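Local coordinates for protein pyrrolidone-carboxylate peptidase (Deinococcus radiodurans R1, PDB 5Z48) that probably removes the pyroglutamyl (5-oxoproline) group from the N-terminus of peptides, as a tetrameric cysteine peptidase of the C15 family, at residues Glu83-Gly88 / Ala114-Leu119; Val89-Ile94 / Thr101-Pro106; Ala131-Asp136 / Thr198-Val203. All blocks are in the same frame, centred on the assembly; numbering follows the deposited sequence.

Contact 1: Glu83-Gly88 / Ala114-Leu119; sequences ERVGVG and AYLATL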
loop_
_atom_site.group_PDB
_atom_site.type_symbol
_atom_site.label_atom_id
_atom_site.label_comp_id
_atom_site.label_asym_id
_atom_site.label_seq_id
_atom_site.Cartn_x
_atom_site.Cartn_y
_atom_site.Cartn_z
ATOM N N GLU B 83 8.827 0.466 18.776
ATOM C CA GLU B 83 7.689 1.290 19.187
ATOM C C GLU B 83 8.135 2.427 20.082
ATOM O O GLU B 83 8.799 2.213 21.111
ATOM C CB GLU B 83 6.633 0.436 19.921
ATOM C CG GLU B 83 6.039 -0.625 19.001
ATOM C CD GLU B 83 5.347 -0.082 17.761
ATOM O OE1 GLU B 83 5.046 1.146 17.687
ATOM O OE2 GLU B 83 5.149 -0.907 16.816
ATOM N N ARG B 84 7.754 3.655 19.714
ATOM C CA ARG B 84 8.116 4.791 20.546
ATOM C C ARG B 84 7.262 4.901 21.781
ATOM O O ARG B 84 7.728 5.441 22.790
ATOM C CB ARG B 84 8.023 6.085 19.720
ATOM C CG ARG B 84 8.598 7.298 20.485
ATOM C CD ARG B 84 8.413 8.634 19.722
ATOM N NE ARG B 84 9.111 8.652 18.432
ATOM C CZ ARG B 84 10.354 9.100 18.254
ATOM N NH1 ARG B 84 11.097 9.491 19.305
ATOM N NH2 ARG B 84 10.861 9.168 17.014
ATOM N N VAL B 85 5.995 4.486 21.708
ATOM C CA VAL B 85 5.027 4.853 22.748
ATOM C C VAL B 85 4.007 3.736 22.940
ATOM O O VAL B 85 3.488 3.151 21.981
ATOM C CB VAL B 85 4.378 6.214 22.413
ATOM C CG1 VAL B 85 3.663 6.143 21.074
ATOM C CG2 VAL B 85 3.464 6.668 23.535
ATOM N N GLY B 86 3.722 3.454 24.210
ATOM C CA GLY B 86 2.618 2.576 24.583
ATOM C C GLY B 86 1.480 3.429 25.118
ATOM O O GLY B 86 1.671 4.227 26.026
ATOM N N VAL B 87 0.284 3.248 24.546
ATOM C CA VAL B 87 -0.878 4.077 24.872
ATOM C C VAL B 87 -1.819 3.306 25.796
ATOM O O VAL B 87 -2.026 2.098 25.625
ATOM C CB VAL B 87 -1.597 4.498 23.579
ATOM C CG1 VAL B 87 -2.904 5.221 23.879
ATOM C CG2 VAL B 87 -0.685 5.373 22.712
ATOM N N GLY B 88 -2.368 4.003 26.787
ATOM C CA GLY B 88 -3.178 3.374 27.840
ATOM C C GLY B 88 -4.611 3.077 27.426
ATOM O O GLY B 88 -5.551 3.365 28.179
ATOM N N ALA B 114 -0.087 7.633 28.380
ATOM C CA ALA B 114 0.889 6.863 27.641
ATOM C C ALA B 114 2.201 6.818 28.413
ATOM O O ALA B 114 2.440 7.616 29.325
ATOM C CB ALA B 114 1.128 7.473 26.262
ATOM N N TYR B 115 3.069 5.875 28.001
ATOM C CA TYR B 115 4.469 5.836 28.419
ATOM C C TYR B 115 5.362 5.795 27.186
ATOM O O TYR B 115 5.110 5.006 26.269
ATOM C CB TYR B 115 4.747 4.589 29.303
ATOM C CG TYR B 115 4.231 4.694 30.692
ATOM C CD1 TYR B 115 2.924 4.280 31.042
ATOM C CD2 TYR B 115 5.043 5.181 31.713
ATOM C CE1 TYR B 115 2.467 4.353 32.346
ATOM C CE2 TYR B 115 4.596 5.256 33.027
ATOM C CZ TYR B 115 3.300 4.848 33.347
ATOM O OH TYR B 115 2.895 4.937 34.642
ATOM N N LEU B 116 6.388 6.644 27.141
ATOM C CA LEU B 116 7.410 6.485 26.103
ATOM C C LEU B 116 8.310 5.292 26.417
ATOM O O LEU B 116 8.747 5.093 27.558
ATOM C CB LEU B 116 8.239 7.771 25.965
ATOM C CG LEU B 116 7.448 9.033 25.619
ATOM C CD1 LEU B 116 8.459 10.190 25.539
ATOM C CD2 LEU B 116 6.739 8.785 24.300
ATOM N N ALA B 117 8.638 4.523 25.374
ATOM C CA ALA B 117 9.634 3.467 25.537
ATOM C C ALA B 117 10.954 4.076 25.986
ATOM O O ALA B 117 11.311 5.203 25.597
ATOM C CB ALA B 117 9.827 2.741 24.199
ATOM N N THR B 118 11.708 3.312 26.791
ATOM C CA THR B 118 12.973 3.798 27.356
ATOM C C THR B 118 14.183 3.031 26.815
ATOM O O THR B 118 15.284 3.128 27.387
ATOM C CB THR B 118 12.924 3.715 28.880
ATOM O OG1 THR B 118 12.568 2.376 29.250
ATOM C CG2 THR B 118 11.865 4.688 29.448
ATOM N N LEU B 119 14.002 2.294 25.716
ATOM C CA LEU B 119 15.118 1.708 24.997
ATOM C C LEU B 119 15.933 2.804 24.301
ATOM O O LEU B 119 15.418 3.883 23.993
ATOM C CB LEU B 119 14.612 0.711 23.942
ATOM C CG LEU B 119 13.919 -0.548 24.465
ATOM C CD1 LEU B 119 13.564 -1.405 23.299
ATOM C CD2 LEU B 119 14.887 -1.269 25.387
HETATM O O HOH W 1 10.369 6.484 23.231
#

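Contact 2: Val89-Ile94 / Thr101-Pro106; sequences VMDFQI and TYRDQP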
loop_
_atom_site.group_PDB
_atom_site.type_symbol
_atom_site.label_atom_id
_atom_site.label_comp_id
_atom_site.label_asym_id
_atom_site.label_seq_id
_atom_site.Cartn_x
_atom_site.Cartn_y
_atom_site.Cartn_z
ATOM N N VAL B 89 -4.796 2.522 26.241
ATOM C CA VAL B 89 -6.125 2.192 25.729
ATOM C C VAL B 89 -6.086 0.811 25.076
ATOM O O VAL B 89 -5.116 0.459 24.388
ATOM C CB VAL B 89 -6.649 3.239 24.716
ATOM C CG1 VAL B 89 -8.021 2.844 24.171
ATOM C CG2 VAL B 89 -6.720 4.651 25.343
ATOM N N MET B 90 -7.164 0.050 25.281
ATOM C CA MET B 90 -7.421 -1.220 24.602
ATOM C C MET B 90 -8.547 -1.011 23.593
ATOM O O MET B 90 -9.686 -0.714 23.981
ATOM C CB MET B 90 -7.808 -2.309 25.605
ATOM C CG MET B 90 -6.770 -2.457 26.695
ATOM S SD MET B 90 -7.310 -3.275 28.187
ATOM C CE MET B 90 -7.402 -5.002 27.730
ATOM N N ASP B 91 -8.244 -1.239 22.315
ATOM C CA ASP B 91 -9.266 -1.136 21.271
ATOM C C ASP B 91 -8.916 -2.157 20.206
ATOM O O ASP B 91 -7.944 -1.973 19.458
ATOM C CB ASP B 91 -9.358 0.273 20.688
ATOM C CG ASP B 91 -10.589 0.432 19.832
ATOM O OD1 ASP B 91 -11.683 0.655 20.364
ATOM O OD2 ASP B 91 -10.465 0.340 18.593
ATOM N N PHE B 92 -9.678 -3.255 20.173
ATOM C CA PHE B 92 -9.292 -4.432 19.408
ATOM C C PHE B 92 -10.054 -4.464 18.098
ATOM O O PHE B 92 -11.287 -4.512 18.104
ATOM C CB PHE B 92 -9.572 -5.719 20.190
ATOM C CG PHE B 92 -8.655 -5.967 21.377
ATOM C CD1 PHE B 92 -7.765 -4.999 21.869
ATOM C CD2 PHE B 92 -8.688 -7.222 21.992
ATOM C CE1 PHE B 92 -6.934 -5.272 22.965
ATOM C CE2 PHE B 92 -7.885 -7.519 23.076
ATOM C CZ PHE B 92 -6.981 -6.563 23.569
ATOM N N GLN B 93 -9.321 -4.492 16.988
ATOM C CA GLN B 93 -9.941 -4.636 15.677
ATOM C C GLN B 93 -10.313 -6.078 15.367
ATOM O O GLN B 93 -11.205 -6.302 14.545
ATOM C CB GLN B 93 -8.999 -4.119 14.598
ATOM C CG GLN B 93 -8.593 -2.670 14.857
ATOM C CD GLN B 93 -9.721 -1.701 14.578
ATOM O OE1 GLN B 93 -10.464 -1.849 13.604
ATOM N NE2 GLN B 93 -9.876 -0.718 15.449
ATOM N N ILE B 94 -9.624 -7.054 15.966
ATOM C CA ILE B 94 -9.946 -8.482 15.900
ATOM C C ILE B 94 -9.974 -9.001 17.328
ATOM O O ILE B 94 -9.376 -8.395 18.230
ATOM C CB ILE B 94 -8.909 -9.281 15.070
ATOM C CG1 ILE B 94 -7.484 -9.004 15.594
ATOM C CG2 ILE B 94 -9.001 -8.931 13.586
ATOM C CD1 ILE B 94 -6.443 -10.005 15.046
ATOM N N THR B 101 -13.079 -8.785 22.884
ATOM C CA THR B 101 -12.732 -7.490 22.308
ATOM C C THR B 101 -12.938 -6.394 23.341
ATOM O O THR B 101 -13.649 -6.550 24.329
ATOM C CB THR B 101 -13.530 -7.167 21.051
ATOM O OG1 THR B 101 -12.989 -5.984 20.459
ATOM C CG2 THR B 101 -14.941 -6.872 21.408
ATOM N N TYR B 102 -12.257 -5.285 23.126
ATOM C CA TYR B 102 -12.375 -4.102 23.957
ATOM C C TYR B 102 -12.552 -2.914 23.025
ATOM O O TYR B 102 -11.957 -2.895 21.938
ATOM C CB TYR B 102 -11.117 -3.900 24.839
ATOM C CG TYR B 102 -10.878 -5.079 25.751
ATOM C CD1 TYR B 102 -10.161 -6.182 25.299
ATOM C CD2 TYR B 102 -11.350 -5.088 27.046
ATOM C CE1 TYR B 102 -9.959 -7.274 26.111
ATOM C CE2 TYR B 102 -11.140 -6.198 27.871
ATOM C CZ TYR B 102 -10.441 -7.267 27.391
ATOM O OH TYR B 102 -10.248 -8.347 28.218
ATOM N N ARG B 103 -13.387 -1.954 23.444
ATOM C CA ARG B 103 -13.669 -0.738 22.676
ATOM C C ARG B 103 -13.316 0.481 23.543
ATOM O O ARG B 103 -13.947 0.713 24.577
ATOM C CB ARG B 103 -15.138 -0.728 22.243
ATOM C CG ARG B 103 -15.505 0.407 21.267
ATOM C CD ARG B 103 -15.485 -0.062 19.797
ATOM N NE ARG B 103 -14.163 -0.588 19.412
ATOM C CZ ARG B 103 -13.917 -1.824 18.991
ATOM N NH1 ARG B 103 -14.899 -2.723 18.851
ATOM N NH2 ARG B 103 -12.686 -2.158 18.655
ATOM N N ASP B 104 -12.287 1.253 23.129
ATOM C CA ASP B 104 -11.947 2.521 23.785
ATOM C C ASP B 104 -11.736 2.360 25.292
ATOM O O ASP B 104 -12.104 3.228 26.084
ATOM C CB ASP B 104 -13.024 3.584 23.526
ATOM C CG ASP B 104 -13.308 3.775 22.058
ATOM O OD1 ASP B 104 -12.327 3.696 21.264
ATOM O OD2 ASP B 104 -14.485 4.012 21.718
ATOM N N GLN B 105 -11.095 1.253 25.703
ATOM C CA GLN B 105 -11.072 0.908 27.126
ATOM C C GLN B 105 -9.769 1.362 27.778
ATOM O O GLN B 105 -8.691 0.900 27.370
ATOM C CB GLN B 105 -11.261 -0.598 27.290
ATOM C CG GLN B 105 -11.288 -1.074 28.732
ATOM C CD GLN B 105 -12.536 -0.641 29.496
ATOM O OE1 GLN B 105 -13.620 -0.482 28.929
ATOM N NE2 GLN B 105 -12.361 -0.382 30.786
ATOM N N PRO B 106 -9.805 2.233 28.792
ATOM C CA PRO B 106 -8.562 2.601 29.487
ATOM C C PRO B 106 -7.942 1.393 30.171
ATOM O O PRO B 106 -8.633 0.559 30.761
ATOM C CB PRO B 106 -9.006 3.657 30.505
ATOM C CG PRO B 106 -10.319 4.239 29.879
ATOM C CD PRO B 106 -10.967 3.013 29.255
#

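Contact 3: Ala131-Asp136 / Thr198-Val203; sequences AEIPGD and TRAVRV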
loop_
_atom_site.group_PDB
_atom_site.type_symbol
_atom_site.label_atom_id
_atom_site.label_comp_id
_atom_site.label_asym_id
_atom_site.label_seq_id
_atom_site.Cartn_x
_atom_site.Cartn_y
_atom_site.Cartn_z
ATOM N N ALA B 131 24.504 -3.848 10.679
ATOM C CA ALA B 131 24.283 -5.253 10.341
ATOM C C ALA B 131 23.508 -5.449 9.042
ATOM O O ALA B 131 23.079 -6.577 8.757
ATOM C CB ALA B 131 23.548 -5.955 11.491
ATOM N N GLU B 132 23.311 -4.371 8.265
ATOM C CA GLU B 132 22.601 -4.390 6.977
ATOM C C GLU B 132 21.142 -4.810 7.134
ATOM O O GLU B 132 20.568 -5.410 6.222
ATOM C CB GLU B 132 23.312 -5.266 5.942
ATOM C CG GLU B 132 24.743 -4.786 5.679
ATOM C CD GLU B 132 25.513 -5.654 4.723
ATOM O OE1 GLU B 132 26.760 -5.492 4.680
ATOM O OE2 GLU B 132 24.917 -6.525 4.040
ATOM N N ILE B 133 20.525 -4.404 8.239
ATOM C CA ILE B 133 19.105 -4.666 8.508
ATOM C C ILE B 133 18.346 -3.350 8.392
ATOM O O ILE B 133 18.563 -2.443 9.215
ATOM C CB ILE B 133 18.894 -5.305 9.893
ATOM C CG1 ILE B 133 19.600 -6.666 9.927
ATOM C CG2 ILE B 133 17.395 -5.501 10.199
ATOM C CD1 ILE B 133 19.702 -7.227 11.346
ATOM N N PRO B 134 17.433 -3.216 7.415
ATOM C CA PRO B 134 16.526 -2.051 7.362
ATOM C C PRO B 134 15.569 -2.042 8.543
ATOM O O PRO B 134 15.086 -3.090 8.969
ATOM C CB PRO B 134 15.739 -2.279 6.064
ATOM C CG PRO B 134 16.406 -3.337 5.305
ATOM C CD PRO B 134 17.212 -4.173 6.314
ATOM N N GLY B 135 15.311 -0.849 9.099
ATOM C CA GLY B 135 14.347 -0.751 10.193
ATOM C C GLY B 135 14.081 0.690 10.563
ATOM O O GLY B 135 14.701 1.615 10.028
ATOM N N ASP B 136 13.125 0.890 11.469
ATOM C CA ASP B 136 12.738 2.273 11.791
ATOM C C ASP B 136 11.985 2.283 13.113
ATOM O O ASP B 136 11.699 1.248 13.699
ATOM C CB ASP B 136 11.894 2.901 10.690
ATOM C CG ASP B 136 12.095 4.429 10.592
ATOM O OD1 ASP B 136 12.637 5.059 11.534
ATOM O OD2 ASP B 136 11.698 5.003 9.556
ATOM N N THR B 198 15.071 -13.325 13.545
ATOM C CA THR B 198 15.809 -13.650 14.769
ATOM C C THR B 198 17.092 -12.830 14.877
ATOM O O THR B 198 17.439 -12.356 15.972
ATOM C CB THR B 198 16.112 -15.159 14.803
ATOM O OG1 THR B 198 14.873 -15.868 14.863
ATOM C CG2 THR B 198 16.963 -15.569 16.017
ATOM N N ARG B 199 17.837 -12.710 13.787
ATOM C CA ARG B 199 19.053 -11.906 13.802
ATOM C C ARG B 199 18.747 -10.455 14.160
ATOM O O ARG B 199 19.509 -9.825 14.907
ATOM C CB ARG B 199 19.751 -11.986 12.447
ATOM C CG ARG B 199 21.155 -11.372 12.497
ATOM C CD ARG B 199 21.917 -11.663 11.220
ATOM N NE ARG B 199 21.277 -11.095 10.021
ATOM C CZ ARG B 199 21.641 -9.933 9.455
ATOM N NH1 ARG B 199 22.649 -9.204 9.949
ATOM N NH2 ARG B 199 21.036 -9.501 8.348
ATOM N N ALA B 200 17.628 -9.901 13.658
ATOM C CA ALA B 200 17.269 -8.523 14.007
ATOM C C ALA B 200 17.007 -8.385 15.496
ATOM O O ALA B 200 17.399 -7.391 16.121
ATOM C CB ALA B 200 16.034 -8.074 13.193
ATOM N N VAL B 201 16.317 -9.360 16.082
ATOM C CA VAL B 201 16.051 -9.309 17.524
ATOM C C VAL B 201 17.363 -9.411 18.299
ATOM O O VAL B 201 17.575 -8.683 19.285
ATOM C CB VAL B 201 15.050 -10.419 17.909
ATOM C CG1 VAL B 201 14.799 -10.456 19.416
ATOM C CG2 VAL B 201 13.734 -10.167 17.168
ATOM N N ARG B 202 18.253 -10.295 17.861
ATOM C CA ARG B 202 19.560 -10.482 18.502
ATOM C C ARG B 202 20.378 -9.192 18.460
ATOM O O ARG B 202 20.951 -8.769 19.473
ATOM C CB ARG B 202 20.329 -11.602 17.803
ATOM C CG ARG B 202 21.695 -11.844 18.476
ATOM C CD ARG B 202 22.532 -12.897 17.795
ATOM N NE ARG B 202 23.835 -13.043 18.458
ATOM C CZ ARG B 202 24.522 -14.184 18.526
ATOM N NH1 ARG B 202 24.019 -15.290 17.986
ATOM N NH2 ARG B 202 25.708 -14.230 19.145
ATOM N N VAL B 203 20.433 -8.546 17.294
ATOM C CA VAL B 203 21.193 -7.304 17.152
ATOM C C VAL B 203 20.622 -6.208 18.056
ATOM O O VAL B 203 21.383 -5.450 18.688
ATOM C CB VAL B 203 21.246 -6.895 15.659
ATOM C CG1 VAL B 203 21.851 -5.491 15.439
ATOM C CG2 VAL B 203 22.098 -7.899 14.917
#

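Contact 1: Glu83-Gly88 / Ala114-Leu119
Ala114 starts the pairing by setting its methyl beside the branch of Val85: Ala114 CB lies 3.7 Å from Val85 CG2. Val85 CG2, anti to the valine's backbone N, is the branch that meets it. Val87 and Ala114 form a non-hydrogen-bonded antiparallel pair, and Ala114 CA also sends a C-H toward Gly86 O.

Tyr115 and Gly86 form the hydrogen-bonded pair. Tyr115 N donates to Gly86 O over 2.9 Å, and Gly86 N returns the bond to Tyr115 O. The ring of Tyr115 turns away from the glycine toward helix 145-159, where its hydroxyl is hydrogen-bonded to His155 and its ring packs edge-to-face with Tyr151.

Leu116, in a second non-hydrogen-bonded pair with Val85, stands on the same face as Ala114, Val85 and Val87. Its CG is anti to its own carbonyl carbon (chi1 -59°), and the CD2 branch reaches Val85 CB at 4.0 Å. Ala117 N closes the ladder on Arg84 O at 2.9 Å, although Arg84 and Ala117 lie beyond the regular strands 85-87 and 114-116. A water donates to both Arg84 O and Ala117 O, so the arginine carbonyl receives two hydrogen bonds. The methyl of Ala117 comes to 3.3 Å from Glu83 O, with Ala117 CB as the touching atom.

Across the subunit interface, Ala114 packs on Ala114 of the second subunit. The whole is an antiparallel two-stranded ladder in which strand 114-116 borders strand 80-90 of the mixed sheet; that long strand carries Glu83, hydrogen-bonded to His171, consistent with the Cys-His-Glu triad of C15 peptidases.

Contact 2: Val89-Ile94 / Thr101-Pro106
Val89-Met90 and Gln105-Pro106 run antiparallel, with Met90 N donating to Gln105 O at 2.7 Å and Gln105 N to Met90 O, while Asp104 and Gln105 together face Met90 in a G1 beta bulge; beyond it, Phe92 N is bonded to Tyr102 O.

The Tyr102 ring receives Met90 on a face and Phe92 at an edge. In one of its two modelled conformers Met90 bends at its last torsion and places CE over the centre of the tyrosine ring, 3.6 Å from the centroid, a CH-pi contact with the sulfur farther above the same face. Tyr102 in turn points its edge at the face of Phe92 in a T-shaped pair with planes at 75°, Tyr102 CD1 lying 3.5 Å from Phe92 CE2.

Asp91 is the polar centre. Its CG stands anti to the backbone N (chi1 -168°), and within the two segments OD1 accepts from two donors: Asp104 N at 2.9 Å on the anti lone pair, and Arg103 NE in a salt bridge, also at 2.9 Å, on the syn side but 33° out of the carboxylate plane. The bond from Arg103 NH2 to Asp91 OD2 is weak. The same NH2 donates to Phe92 O at 2.8 Å, so the guanidinium spans a side chain and a carbonyl. Asp104 OD1 lies near Asp91 OD1; Asp104 is salt-bridged to Arg84 and Arg122 of the second subunit, and Asp91 OD1 to Arg122, which probably offsets the repulsion.

The two segments continue strand 80-90 and its partner 105-106: Met90, Phe92 and Tyr102 rest on Pro49 of helix 49-63, while Phe148 and Val145 of helix 145-159 receive Met90 and Phe92 respectively.

Contact 3: Ala131-Asp136 / Thr198-Val203
Ala131 O accepts a nearly straight hydrogen bond from Arg199 NH1, 2.9 Å long. The donor lies in the carbonyl plane on a lone pair, and the oxygen in turn lies at the edge of the guanidinium, close to its plane. A bend at chi3 (61°) in an otherwise extended chain brings the group there, and Glu196 forms a salt bridge with the NH2 end, so its rotation is held from two directions.

One face of this guanidinium is covered by Ile133, whose side chain runs past the arginine in the opposite direction: Ile133 CG1 comes within 3.5 Å of Arg199 NH2. The rest of the contact is apolar. Ile133 CD1 is 3.8 Å from Ala200 CA, and the Ile133 CG2 branch faces Ala200 CB at 4.2 Å. Ala131 CB meets Val203 CG2 at the same separation, one turn beyond Arg199 along helix 194-211.

Ala131 and Glu132 lie at the end of helix 121-130, which a Schellman motif closes with Glu132 as C-prime residue. The contact therefore packs a helix-to-strand connection, leading into strand 135-138, against helix 194-211, as expected of the layered alpha/beta/alpha fold of this family.

Contacts 1 and 2 follow one another along strand 80-90, and contact 2 is nested within the chain loop that contact 1 closes. Their centres are about 17 Å apart, they touch where Gly88 O packs on Pro106 CB, and both face the second subunit: Arg84 from contact 1 of one subunit is salt-bridged to Asp104 from contact 2 of the other. Contact 3 lies about 20 Å from contact 1 and 30 Å from contact 2, centre to centre, and reaches the same sheet through strand 135-138. The side chains of Glu83 and Cys146, both presumed active-site residues, are about 7 Å apart, and that of Phe92 is about 7 Å from the bound pyroglutamate.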